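PDB 5WA1: programmed cell death 6-interacting protein, which uses its Bro1 domain to bind ESCRT-III CHMP4 proteins and serves in multivesicular body biogenesis, membrane repair, cytokinesis and apoptosis. Local coordinates for residues Ile26-Lys31 with Cys148-Ser153; Tyr92-Cys97 with Gln370-Leu375; Cys111-Trp116 with Ala133-Gly138; Val219-Ala224 with Lys236-Ala241; Glu294-Gln299 with Lys348-Ile353. One frame throughout, in Å; residues are numbered along the deposited sequence.

Contact 1. Residues Ile26-Lys31 with Cys148-Ser153; sequences ISVQLK and CAALAS
Ser153 and Val28 meet through the one hydrogen bond of this contact: the backbone N of Val28 gives its hydrogen to Ser153 OG at 3.0 Å, with an N-H...O angle of 154°. OG passes its own proton back to Ala150 O, 2.7 Å away, one turn earlier in the helix. A chi1 of 81° sets OG between the backbone N and the carbonyl carbon of Ser153, where it can reach both partners, so this buried hydroxyl is held from two sides. Close by, the methyl of Ala150 fills the tight centre. It sits 3.4 Å from Val28 O and 3.9 Å from Val28 CB, while Leu30 CD1 rests on the helix backbone, 3.5 Å from Leu151 N. Ser27 and Leu30 are close too but border on solvent; the loose side is Gln29, which starts its side chain away from the helix and is exposed. Further bonds tie the extended N-terminal segment of the Bro1 domain to helix 137-157, Gln154 NE2 binding Val28 O and Asn147 OD1 binding Lys31 N. Val28 also packs on Phe181 of helix 164-191 and on Leu208 and Met212 of helix 202-226, which places the segment in a groove lined by three helices.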
# COMPACT_ATOMS: atom_id res chain seq x y z
N ILE A 26 1.30 -8.00 1.93
CA ILE A 26 1.86 -7.27 3.05
C ILE A 26 0.88 -6.18 3.45
O ILE A 26 0.34 -5.47 2.59
CB ILE A 26 3.22 -6.67 2.67
CG1 ILE A 26 4.22 -7.78 2.34
CG2 ILE A 26 3.75 -5.76 3.80
CD1 ILE A 26 5.43 -7.28 1.57
N SER A 27 0.63 -6.05 4.75
CA SER A 27 -0.11 -4.94 5.31
C SER A 27 0.66 -4.39 6.50
O SER A 27 1.63 -4.99 6.98
CB SER A 27 -1.53 -5.36 5.74
OG SER A 27 -1.48 -6.37 6.72
N VAL A 28 0.24 -3.22 6.97
CA VAL A 28 0.98 -2.45 7.96
C VAL A 28 0.13 -2.33 9.22
O VAL A 28 -1.07 -2.05 9.14
CB VAL A 28 1.35 -1.06 7.41
CG1 VAL A 28 2.15 -0.26 8.43
CG2 VAL A 28 2.12 -1.20 6.10
N GLN A 29 0.75 -2.55 10.38
CA GLN A 29 0.06 -2.35 11.64
C GLN A 29 -0.13 -0.87 11.93
O GLN A 29 0.70 -0.03 11.55
CB GLN A 29 0.83 -3.02 12.79
CG GLN A 29 0.91 -4.53 12.67
CD GLN A 29 -0.45 -5.20 12.80
OE1 GLN A 29 -1.07 -5.57 11.80
NE2 GLN A 29 -0.92 -5.36 14.03
N LEU A 30 -1.23 -0.54 12.60
CA LEU A 30 -1.53 0.85 12.93
C LEU A 30 -0.68 1.30 14.12
O LEU A 30 -0.30 0.51 14.98
CB LEU A 30 -3.02 1.02 13.26
CG LEU A 30 -4.02 1.25 12.11
CD1 LEU A 30 -4.09 0.07 11.15
CD2 LEU A 30 -5.40 1.54 12.69
N LYS A 31 -0.38 2.60 14.15
CA LYS A 31 0.31 3.19 15.30
C LYS A 31 -0.67 3.39 16.45
O LYS A 31 -1.84 3.72 16.24
CB LYS A 31 0.95 4.52 14.91
CG LYS A 31 2.00 4.40 13.81
CD LYS A 31 2.43 5.76 13.26
CE LYS A 31 3.04 6.66 14.33
NZ LYS A 31 4.07 5.99 15.16
N CYS A 148 -4.43 5.77 8.40
CA CYS A 148 -5.33 5.64 7.26
C CYS A 148 -4.73 4.69 6.23
O CYS A 148 -5.39 3.75 5.77
CB CYS A 148 -5.60 7.00 6.61
SG CYS A 148 -6.45 8.21 7.65
N ALA A 149 -3.47 4.93 5.87
CA ALA A 149 -2.79 4.08 4.89
C ALA A 149 -2.67 2.65 5.41
O ALA A 149 -2.93 1.69 4.67
CB ALA A 149 -1.41 4.65 4.58
N ALA A 150 -2.28 2.48 6.68
CA ALA A 150 -2.12 1.15 7.25
C ALA A 150 -3.44 0.39 7.29
O ALA A 150 -3.51 -0.78 6.90
CB ALA A 150 -1.52 1.27 8.66
N LEU A 151 -4.50 1.04 7.77
CA LEU A 151 -5.79 0.36 7.80
C LEU A 151 -6.27 0.04 6.39
O LEU A 151 -6.82 -1.04 6.14
CB LEU A 151 -6.82 1.21 8.57
CG LEU A 151 -8.20 0.57 8.73
CD1 LEU A 151 -8.10 -0.75 9.49
CD2 LEU A 151 -9.21 1.49 9.41
N ALA A 152 -6.04 0.95 5.44
CA ALA A 152 -6.39 0.67 4.04
C ALA A 152 -5.62 -0.54 3.52
O ALA A 152 -6.17 -1.36 2.77
CB ALA A 152 -6.12 1.88 3.16
N SER A 153 -4.33 -0.66 3.89
CA SER A 153 -3.56 -1.82 3.46
C SER A 153 -4.11 -3.10 4.07
O SER A 153 -4.10 -4.16 3.43
CB SER A 153 -2.08 -1.65 3.83
OG SER A 153 -1.85 -1.99 5.20

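Contact 2. Residues Tyr92-Cys97 with Gln370-Leu375; sequences YYDQIC and QKFTDL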
# COMPACT_ATOMS: atom_id res chain seq x y z
N TYR A 92 -11.38 12.07 10.45
CA TYR A 92 -10.58 12.76 11.46
C TYR A 92 -9.36 13.42 10.84
O TYR A 92 -8.96 14.51 11.28
CB TYR A 92 -10.19 11.79 12.58
CG TYR A 92 -9.30 12.39 13.64
CD1 TYR A 92 -9.77 13.41 14.47
CD2 TYR A 92 -7.99 11.96 13.82
CE1 TYR A 92 -8.97 13.98 15.44
CE2 TYR A 92 -7.17 12.52 14.79
CZ TYR A 92 -7.67 13.53 15.60
OH TYR A 92 -6.87 14.09 16.57
N TYR A 93 -8.77 12.82 9.80
CA TYR A 93 -7.68 13.48 9.09
C TYR A 93 -8.16 14.75 8.41
O TYR A 93 -7.49 15.79 8.47
CB TYR A 93 -7.04 12.54 8.06
CG TYR A 93 -5.89 13.17 7.32
CD1 TYR A 93 -4.64 13.29 7.91
CD2 TYR A 93 -6.06 13.68 6.03
CE1 TYR A 93 -3.59 13.87 7.24
CE2 TYR A 93 -5.01 14.26 5.35
CZ TYR A 93 -3.77 14.36 5.96
OH TYR A 93 -2.72 14.94 5.28
N ASP A 94 -9.32 14.70 7.75
CA ASP A 94 -9.87 15.89 7.12
C ASP A 94 -10.12 16.99 8.15
O ASP A 94 -9.85 18.17 7.89
CB ASP A 94 -11.18 15.56 6.40
CG ASP A 94 -10.96 14.80 5.10
OD1 ASP A 94 -9.80 14.75 4.63
OD2 ASP A 94 -11.95 14.27 4.56
N GLN A 95 -10.62 16.62 9.33
CA GLN A 95 -10.98 17.64 10.31
C GLN A 95 -9.74 18.35 10.84
O GLN A 95 -9.73 19.58 10.95
CB GLN A 95 -11.77 17.00 11.45
CG GLN A 95 -12.56 18.00 12.29
CD GLN A 95 -13.49 18.85 11.46
OE1 GLN A 95 -14.63 18.46 11.18
NE2 GLN A 95 -13.02 20.03 11.06
N ILE A 96 -8.67 17.60 11.12
CA ILE A 96 -7.45 18.21 11.64
C ILE A 96 -6.81 19.13 10.61
O ILE A 96 -6.36 20.24 10.94
CB ILE A 96 -6.47 17.11 12.10
CG1 ILE A 96 -7.10 16.26 13.20
CG2 ILE A 96 -5.16 17.72 12.57
CD1 ILE A 96 -7.42 17.01 14.47
N CYS A 97 -6.75 18.70 9.35
CA CYS A 97 -6.21 19.58 8.32
C CYS A 97 -7.01 20.88 8.22
O CYS A 97 -6.44 21.96 8.06
CB CYS A 97 -6.18 18.86 6.97
SG CYS A 97 -5.10 17.42 6.98
N GLN A 370 -15.63 10.71 2.72
CA GLN A 370 -16.89 10.94 2.03
C GLN A 370 -17.82 11.82 2.85
O GLN A 370 -17.87 11.72 4.08
CB GLN A 370 -17.58 9.61 1.71
CG GLN A 370 -16.87 8.81 0.63
CD GLN A 370 -16.75 9.57 -0.68
OE1 GLN A 370 -17.71 9.66 -1.44
NE2 GLN A 370 -15.57 10.12 -0.94
N LYS A 371 -18.57 12.67 2.15
CA LYS A 371 -19.58 13.53 2.76
C LYS A 371 -18.99 14.30 3.94
O LYS A 371 -19.57 14.37 5.03
CB LYS A 371 -20.80 12.71 3.20
CG LYS A 371 -21.59 12.10 2.05
CD LYS A 371 -22.66 11.12 2.53
CE LYS A 371 -22.03 9.88 3.15
NZ LYS A 371 -23.02 8.78 3.34
N PHE A 372 -17.81 14.88 3.72
CA PHE A 372 -17.13 15.59 4.79
C PHE A 372 -17.81 16.93 5.07
O PHE A 372 -18.23 17.63 4.15
CB PHE A 372 -15.66 15.81 4.45
CG PHE A 372 -14.94 16.68 5.44
CD1 PHE A 372 -14.65 16.21 6.71
CD2 PHE A 372 -14.57 17.98 5.12
CE1 PHE A 372 -14.00 17.01 7.64
CE2 PHE A 372 -13.92 18.78 6.03
CZ PHE A 372 -13.63 18.30 7.29
N THR A 373 -17.90 17.27 6.35
CA THR A 373 -18.42 18.56 6.79
C THR A 373 -17.52 19.06 7.90
O THR A 373 -17.43 18.43 8.96
CB THR A 373 -19.88 18.45 7.27
OG1 THR A 373 -19.97 17.47 8.32
CG2 THR A 373 -20.81 18.05 6.13
N ASP A 374 -16.82 20.18 7.66
CA ASP A 374 -15.96 20.76 8.69
C ASP A 374 -16.80 21.21 9.88
O ASP A 374 -17.79 21.92 9.72
CB ASP A 374 -15.16 21.93 8.11
CG ASP A 374 -14.28 22.64 9.15
OD1 ASP A 374 -14.02 22.07 10.23
OD2 ASP A 374 -13.83 23.78 8.88
N LEU A 375 -16.39 20.79 11.08
CA LEU A 375 -17.09 21.18 12.29
C LEU A 375 -16.87 22.64 12.65
O LEU A 375 -17.62 23.19 13.46
CB LEU A 375 -16.63 20.29 13.45
CG LEU A 375 -17.16 18.85 13.48
CD1 LEU A 375 -16.35 18.02 14.46
CD2 LEU A 375 -18.63 18.83 13.86
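Gln95 OE1 takes the backbone N-H of Leu375 at 2.9 Å, a sound backbone-to-side-chain bond joining helix 83-97 to the C-terminal tail of the Bro1 domain, a loop segment without regular structure that runs back over the helix. The donor comes in from the flank, with a C=O...N angle of 108° and a tilt of 32° out of the amide plane. The same oxygen lies 3.4 Å from Leu375 CG, so the leucine side chain packs beside the amide oxygen. Gln95 gets there by starting anti to its own backbone N (chi1 -162°) and then bending at CG, which swings the amide out to the tail. Its NE2 is modelled very close to Asp374 OD1; the polar link is plausible, but its exact length is doubtful. Asp374 OD1 also receives Phe376 N, which steadies the carboxylate from two residues further along the tail.

Next to Gln95, Phe372 lays its ring against the helix. The side chains of Asp94 and Phe372 slide past each other in opposite directions. The carboxylate of Asp94 is occupied elsewhere in the tail, OD1 by Ile368 N and OD2 by Ser369 N, so successive tail residues are fastened to this helix face. Asp374 N sits over the far face of the Phe372 ring; on the near face Asp94 CB makes a CH-pi contact, 3.7 Å from the ring centroid.

Contact 3. Residues Cys111-Trp116 with Ala133-Gly138; sequences CLTFTW and ALASLG
Phe114 and Leu134 form the hydrogen-bonded pair of a small two-stranded antiparallel sheet, a hairpin with a long connection, whose second strand passes through a turn at Ala135 into helix 137-157 of the Bro1 domain. Two backbone bonds hold the pair: Phe114 N to Leu134 O and Leu134 N to Phe114 O, each 3.0 Å. Leu134 O also receives a weak bond from Ser136 N, closing an inverse gamma turn centred on Ala135, so the strand breaks just as the chain turns toward the helix.

CA-H...O contacts supplement the pairing, and one continues it past the last regular pair. Ala133 CA lies 3.2 Å from Phe114 O, and Ala135 CA lies 3.0 Å from Leu112 O, the outlying one.

Side-chain packing differs between the faces. Thr115 and Ala133, the non-hydrogen-bonded pair, share one face, where the Ala133 methyl also meets Thr113 CG2. On the other face Phe114 reaches past the end of the strand toward the turn and the first helical residue; its CD2 is 3.4 Å from Ser136 O and its CZ 4.0 Å from Leu137 CD1. Ser136 takes the N-cap position, its OG weakly bonded to Tyr139 N. On the threonine face, Thr115 OG1 sits beside the backbone N (chi1 -59°), which brings it within 3.2 Å of Ala133 CB.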
# COMPACT_ATOMS: atom_id res chain seq x y z
N CYS A 111 -1.63 24.46 24.27
CA CYS A 111 -0.81 23.34 24.74
C CYS A 111 -1.55 22.04 24.44
O CYS A 111 -2.55 21.72 25.09
CB CYS A 111 -0.49 23.48 26.22
SG CYS A 111 -1.91 23.72 27.32
N LEU A 112 -1.06 21.31 23.45
CA LEU A 112 -1.62 20.03 23.05
C LEU A 112 -0.46 19.12 22.69
O LEU A 112 0.29 19.45 21.77
CB LEU A 112 -2.57 20.17 21.86
CG LEU A 112 -4.08 20.12 22.08
CD1 LEU A 112 -4.80 20.24 20.75
CD2 LEU A 112 -4.46 18.83 22.78
N THR A 113 -0.31 18.01 23.40
CA THR A 113 0.80 17.08 23.16
C THR A 113 0.26 15.73 22.73
O THR A 113 -0.47 15.07 23.48
CB THR A 113 1.68 16.93 24.40
OG1 THR A 113 2.37 18.17 24.64
CG2 THR A 113 2.70 15.82 24.19
N PHE A 114 0.62 15.31 21.53
CA PHE A 114 0.24 14.01 21.01
C PHE A 114 1.40 13.05 21.18
O PHE A 114 2.54 13.37 20.82
CB PHE A 114 -0.17 14.11 19.54
CG PHE A 114 -1.18 15.19 19.27
CD1 PHE A 114 -2.53 14.98 19.50
CD2 PHE A 114 -0.77 16.42 18.78
CE1 PHE A 114 -3.45 15.98 19.24
CE2 PHE A 114 -1.68 17.43 18.53
CZ PHE A 114 -3.03 17.21 18.76
N THR A 115 1.11 11.89 21.76
CA THR A 115 2.11 10.85 22.00
C THR A 115 1.75 9.65 21.15
O THR A 115 0.64 9.12 21.25
CB THR A 115 2.16 10.47 23.48
OG1 THR A 115 2.49 11.63 24.25
CG2 THR A 115 3.21 9.40 23.71
N TRP A 116 2.69 9.21 20.32
CA TRP A 116 2.49 8.10 19.40
C TRP A 116 3.64 7.12 19.54
O TRP A 116 4.79 7.51 19.80
CB TRP A 116 2.40 8.57 17.95
CG TRP A 116 1.13 9.29 17.64
CD1 TRP A 116 0.84 10.60 17.92
CD2 TRP A 116 -0.01 8.76 16.97
NE1 TRP A 116 -0.42 10.91 17.46
CE2 TRP A 116 -0.97 9.79 16.88
CE3 TRP A 116 -0.33 7.50 16.43
CZ2 TRP A 116 -2.21 9.61 16.28
CZ3 TRP A 116 -1.57 7.33 15.84
CH2 TRP A 116 -2.49 8.37 15.77
N ALA A 133 6.51 12.12 21.76
CA ALA A 133 5.48 13.08 22.11
C ALA A 133 5.87 14.45 21.60
O ALA A 133 6.98 14.93 21.88
CB ALA A 133 5.25 13.11 23.63
N LEU A 134 4.98 15.09 20.85
CA LEU A 134 5.24 16.41 20.30
C LEU A 134 3.98 17.27 20.38
O LEU A 134 2.87 16.78 20.18
CB LEU A 134 5.70 16.32 18.84
CG LEU A 134 7.08 15.71 18.60
CD1 LEU A 134 7.32 15.52 17.12
CD2 LEU A 134 8.16 16.58 19.22
N ALA A 135 4.18 18.55 20.68
CA ALA A 135 3.10 19.54 20.64
C ALA A 135 3.01 20.12 19.23
O ALA A 135 3.40 21.26 18.96
CB ALA A 135 3.32 20.62 21.70
N SER A 136 2.50 19.30 18.31
CA SER A 136 2.46 19.67 16.90
C SER A 136 1.26 19.04 16.21
O SER A 136 1.08 17.82 16.27
CB SER A 136 3.75 19.25 16.19
OG SER A 136 3.74 19.68 14.83
N LEU A 137 0.47 19.87 15.54
CA LEU A 137 -0.61 19.36 14.70
C LEU A 137 -0.05 18.59 13.51
O LEU A 137 -0.63 17.58 13.09
CB LEU A 137 -1.50 20.50 14.22
CG LEU A 137 -2.99 20.19 14.16
CD1 LEU A 137 -3.42 19.44 15.41
CD2 LEU A 137 -3.77 21.49 14.03
N GLY A 138 1.07 19.05 12.94
CA GLY A 138 1.69 18.34 11.83
C GLY A 138 2.08 16.92 12.19
O GLY A 138 1.98 16.01 11.36

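Contact 4. Residues Val219-Ala224 with Lys236-Ala241; sequences VFFLKA and KLANQA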
# COMPACT_ATOMS: atom_id res chain seq x y z
N VAL A 219 -2.67 -6.77 -8.15
CA VAL A 219 -4.11 -6.96 -8.21
C VAL A 219 -4.60 -6.80 -9.65
O VAL A 219 -5.49 -7.53 -10.09
CB VAL A 219 -4.82 -5.99 -7.25
CG1 VAL A 219 -6.32 -6.01 -7.50
CG2 VAL A 219 -4.53 -6.36 -5.81
N PHE A 220 -4.05 -5.84 -10.38
CA PHE A 220 -4.44 -5.70 -11.78
C PHE A 220 -4.02 -6.91 -12.61
O PHE A 220 -4.73 -7.29 -13.54
CB PHE A 220 -3.85 -4.42 -12.38
CG PHE A 220 -4.70 -3.21 -12.14
CD1 PHE A 220 -5.71 -2.87 -13.03
CD2 PHE A 220 -4.52 -2.43 -11.02
CE1 PHE A 220 -6.51 -1.77 -12.81
CE2 PHE A 220 -5.31 -1.31 -10.79
CZ PHE A 220 -6.32 -0.99 -11.69
N PHE A 221 -2.88 -7.52 -12.27
CA PHE A 221 -2.49 -8.76 -12.93
C PHE A 221 -3.50 -9.87 -12.62
O PHE A 221 -3.91 -10.61 -13.52
CB PHE A 221 -1.07 -9.14 -12.50
CG PHE A 221 -0.75 -10.60 -12.67
CD1 PHE A 221 -0.33 -11.09 -13.90
CD2 PHE A 221 -0.86 -11.48 -11.61
CE1 PHE A 221 -0.05 -12.45 -14.06
CE2 PHE A 221 -0.59 -12.83 -11.76
CZ PHE A 221 -0.18 -13.31 -13.00
N LEU A 222 -3.92 -9.98 -11.36
CA LEU A 222 -4.91 -10.99 -10.99
C LEU A 222 -6.24 -10.72 -11.68
O LEU A 222 -6.93 -11.66 -12.10
CB LEU A 222 -5.08 -11.03 -9.47
CG LEU A 222 -3.84 -11.52 -8.71
CD1 LEU A 222 -4.05 -11.37 -7.21
CD2 LEU A 222 -3.54 -12.97 -9.06
N LYS A 223 -6.61 -9.45 -11.80
CA LYS A 223 -7.83 -9.09 -12.52
C LYS A 223 -7.74 -9.50 -13.99
O LYS A 223 -8.69 -10.06 -14.55
CB LYS A 223 -8.07 -7.58 -12.39
CG LYS A 223 -9.02 -6.98 -13.41
CD LYS A 223 -10.44 -7.30 -13.06
CE LYS A 223 -11.41 -6.48 -13.89
NZ LYS A 223 -12.70 -7.20 -13.98
N ALA A 224 -6.61 -9.21 -14.63
CA ALA A 224 -6.45 -9.57 -16.03
C ALA A 224 -6.50 -11.08 -16.22
O ALA A 224 -7.12 -11.58 -17.17
CB ALA A 224 -5.13 -9.01 -16.57
N LYS A 236 2.89 -8.26 -19.73
CA LYS A 236 3.36 -6.90 -19.45
C LYS A 236 2.91 -6.40 -18.08
O LYS A 236 3.64 -5.63 -17.44
CB LYS A 236 2.87 -5.96 -20.55
CG LYS A 236 3.49 -6.24 -21.91
CD LYS A 236 2.97 -5.28 -22.97
CE LYS A 236 3.56 -5.61 -24.33
NZ LYS A 236 2.99 -4.75 -25.40
N LEU A 237 1.72 -6.79 -17.61
CA LEU A 237 1.31 -6.41 -16.25
C LEU A 237 2.17 -7.12 -15.21
O LEU A 237 2.59 -6.50 -14.22
CB LEU A 237 -0.16 -6.76 -16.04
CG LEU A 237 -1.19 -6.02 -16.91
CD1 LEU A 237 -2.56 -6.62 -16.71
CD2 LEU A 237 -1.22 -4.56 -16.54
N ALA A 238 2.43 -8.41 -15.41
CA ALA A 238 3.30 -9.14 -14.49
C ALA A 238 4.71 -8.58 -14.50
O ALA A 238 5.34 -8.44 -13.45
CB ALA A 238 3.33 -10.63 -14.86
N ASN A 239 5.23 -8.26 -15.69
CA ASN A 239 6.60 -7.75 -15.77
C ASN A 239 6.72 -6.43 -15.02
O ASN A 239 7.72 -6.18 -14.33
CB ASN A 239 7.00 -7.58 -17.23
CG ASN A 239 8.50 -7.58 -17.43
OD1 ASN A 239 9.24 -8.22 -16.67
ND2 ASN A 239 8.97 -6.86 -18.43
N GLN A 240 5.71 -5.57 -15.13
CA GLN A 240 5.73 -4.31 -14.40
C GLN A 240 5.65 -4.54 -12.90
O GLN A 240 6.32 -3.84 -12.13
CB GLN A 240 4.58 -3.42 -14.87
CG GLN A 240 4.51 -2.10 -14.11
CD GLN A 240 5.77 -1.28 -14.27
OE1 GLN A 240 6.12 -0.88 -15.38
NE2 GLN A 240 6.46 -1.02 -13.17
N ALA A 241 4.82 -5.48 -12.46
CA ALA A 241 4.77 -5.80 -11.04
C ALA A 241 6.12 -6.30 -10.54
O ALA A 241 6.54 -5.98 -9.42
CB ALA A 241 3.68 -6.84 -10.77
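Leu237 reaches across to helix 202-226 and sets its CD1 3.5 Å from Ala224 CB; the same methyl group comes within 3.9 Å of Phe220 O. With chi1 at -64° its CG lies beside the backbone N, and the side chain then reaches out to Phe220 and Ala224. One residue on, the methyl of Ala238 meets the Phe221 ring obliquely, 3.8 Å from CD1. Backbones come nearest where Phe221 faces Leu237, their CB atoms 4.4 Å apart. The side-chain contacts are apolar and all five touching residues are buried; the small alanines are consistent with the close approach of the larger residues.

A second shell fixes these groups. Met273 of helix 262-287 packs on both Phe221 and Ala238, Ile234 backs Phe221 and Ala224, and Leu358 lies against Leu237. Gln217 NE2 bonds Leu237 O, a polar tie between the two helices.

Further out, the same helices carry the bound CHMP4C peptide. Phe220 meets one of its aromatic rings edge-to-face, Leu237 touches an apolar side chain, and Lys223, salt-bridged to Asp164 and Asp227, makes a cation-pi contact with an aromatic one. The segment axes approach to 9.0 Å at 162°, nearly antiparallel: a helical hairpin, fitting the TPR-like clan of the Bro1 domain, whose surface here forms part of the CHMP4-binding site.

Contact 5. Residues Glu294-Gln299 with Lys348-Ile353; sequences EIARLQ and KDLDPI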
# COMPACT_ATOMS: atom_id res chain seq x y z
N GLU A 294 9.19 -20.61 -26.92
CA GLU A 294 8.30 -21.06 -25.85
C GLU A 294 9.08 -21.86 -24.81
O GLU A 294 8.90 -21.65 -23.60
CB GLU A 294 7.15 -21.91 -26.40
CG GLU A 294 6.20 -22.34 -25.27
CD GLU A 294 5.33 -23.56 -25.58
OE1 GLU A 294 5.48 -24.18 -26.66
OE2 GLU A 294 4.48 -23.89 -24.71
N ILE A 295 9.94 -22.77 -25.26
CA ILE A 295 10.72 -23.61 -24.36
C ILE A 295 11.68 -22.76 -23.54
O ILE A 295 11.84 -22.97 -22.33
CB ILE A 295 11.47 -24.70 -25.15
CG1 ILE A 295 10.49 -25.77 -25.64
CG2 ILE A 295 12.56 -25.33 -24.30
CD1 ILE A 295 11.05 -26.68 -26.73
N ALA A 296 12.36 -21.81 -24.18
CA ALA A 296 13.32 -20.97 -23.48
C ALA A 296 12.64 -20.17 -22.37
O ALA A 296 13.19 -20.02 -21.27
CB ALA A 296 14.01 -20.02 -24.45
N ARG A 297 11.44 -19.68 -22.64
CA ARG A 297 10.75 -18.87 -21.64
C ARG A 297 10.19 -19.74 -20.51
O ARG A 297 10.26 -19.36 -19.34
CB ARG A 297 9.66 -18.04 -22.31
CG ARG A 297 10.24 -16.98 -23.27
CD ARG A 297 9.20 -15.93 -23.60
NE ARG A 297 9.66 -14.93 -24.56
CZ ARG A 297 10.38 -13.85 -24.25
NH1 ARG A 297 10.76 -13.63 -22.99
NH2 ARG A 297 10.73 -13.00 -25.20
N LEU A 298 9.68 -20.93 -20.84
CA LEU A 298 9.24 -21.85 -19.80
C LEU A 298 10.41 -22.31 -18.94
O LEU A 298 10.26 -22.52 -17.73
CB LEU A 298 8.53 -23.06 -20.42
CG LEU A 298 7.13 -22.86 -21.03
CD1 LEU A 298 6.68 -24.09 -21.88
CD2 LEU A 298 6.10 -22.55 -19.95
N GLN A 299 11.58 -22.50 -19.55
CA GLN A 299 12.74 -22.90 -18.76
C GLN A 299 13.13 -21.81 -17.78
O GLN A 299 13.53 -22.09 -16.65
CB GLN A 299 13.93 -23.25 -19.66
CG GLN A 299 13.76 -24.59 -20.36
CD GLN A 299 14.90 -24.94 -21.30
OE1 GLN A 299 15.06 -26.09 -21.69
NE2 GLN A 299 15.69 -23.95 -21.68
N LYS A 348 19.38 -14.43 -23.41
CA LYS A 348 19.84 -13.10 -23.78
C LYS A 348 19.57 -12.76 -25.24
O LYS A 348 19.70 -11.60 -25.63
CB LYS A 348 21.34 -12.96 -23.47
CG LYS A 348 22.22 -13.91 -24.25
CD LYS A 348 23.70 -13.61 -24.04
CE LYS A 348 24.12 -13.79 -22.59
NZ LYS A 348 25.58 -13.56 -22.41
N ASP A 349 19.20 -13.75 -26.05
CA ASP A 349 18.81 -13.52 -27.44
C ASP A 349 17.31 -13.31 -27.61
O ASP A 349 16.85 -13.07 -28.73
CB ASP A 349 19.29 -14.69 -28.31
CG ASP A 349 20.81 -14.81 -28.33
OD1 ASP A 349 21.49 -13.75 -28.30
OD2 ASP A 349 21.33 -15.95 -28.36
N LEU A 350 16.53 -13.39 -26.54
CA LEU A 350 15.10 -13.12 -26.59
C LEU A 350 14.84 -11.64 -26.39
O LEU A 350 15.57 -10.95 -25.67
CB LEU A 350 14.35 -13.93 -25.53
CG LEU A 350 14.29 -15.45 -25.77
CD1 LEU A 350 13.56 -16.16 -24.63
CD2 LEU A 350 13.64 -15.77 -27.11
N ASP A 351 13.79 -11.14 -27.04
CA ASP A 351 13.45 -9.75 -26.87
C ASP A 351 12.83 -9.54 -25.49
O ASP A 351 12.21 -10.45 -24.94
CB ASP A 351 12.49 -9.29 -27.97
CG ASP A 351 13.13 -9.36 -29.35
OD1 ASP A 351 13.80 -8.38 -29.75
OD2 ASP A 351 12.98 -10.40 -30.03
N PRO A 352 13.04 -8.38 -24.88
CA PRO A 352 12.48 -8.15 -23.55
C PRO A 352 10.96 -8.10 -23.58
O PRO A 352 10.36 -7.63 -24.55
CB PRO A 352 13.07 -6.79 -23.14
CG PRO A 352 13.41 -6.12 -24.44
CD PRO A 352 13.84 -7.23 -25.36
N ILE A 353 10.35 -8.60 -22.51
CA ILE A 353 8.92 -8.40 -22.33
C ILE A 353 8.66 -6.95 -21.97
O ILE A 353 9.41 -6.35 -21.18
CB ILE A 353 8.37 -9.36 -21.25
CG1 ILE A 353 8.67 -10.82 -21.64
CG2 ILE A 353 6.88 -9.14 -21.03
CD1 ILE A 353 8.44 -11.83 -20.53
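Arg297 presents a flat guanidinium group with Leu350 CD1 over the centre of one face, 3.9 Å above the plane, and Asp351 O at its edge. The edge bond is well made: NH2 donates to Asp351 O at 3.0 Å with an N-H...O angle of 167°, and the donor and acceptor groups each lie in the other's plane. Ile353 comes in obliquely, its CG1 3.8 Å from NH1. The arginine chain is extended from CG to NE, which carries the group from the helix out to the loop, and along the way its CG passes 3.7 Å from Leu350 CD1. That same methyl group also reaches Ala296 CB at 3.9 Å, so Leu350 bridges the two neighbouring helix residues. The remaining nitrogens are committed elsewhere: NE forms a salt bridge with Glu293 and NH1 one with Glu278, and the two acids and the backbone oxygen together probably fix the rotation of the guanidinium.

The loop that follows helix 319-340 is thereby laid along helix 291-311. Pro345 packs against both Ala296 and Leu350, Gln281 of helix 262-287 lies beside Arg297 and Ile353, and Ile353 reaches on to Ala235 and Asn239 of helix 231-252.

All five contacts lie within the single Bro1 domain and spread along its length, contacts 3 and 5 having centres about 56 Å apart. Contacts 1 and 3 share helix 137-157, and Lys31 of the first packs on Trp116 of the second. Contact 2 joins this cluster where Ile96 meets Leu137. At the other end contacts 4 and 5 touch, Asn239 ND2 lying 2.8 Å from Ile353 O. Along the chain, contact 3 is nested inside contact 1, contacts 1 and 2 cross, and contact 2 encloses contacts 4 and 5. The N- and C-terminal segments are thus laid over the helical body, while contact 4 serves the CHMP4-binding surface.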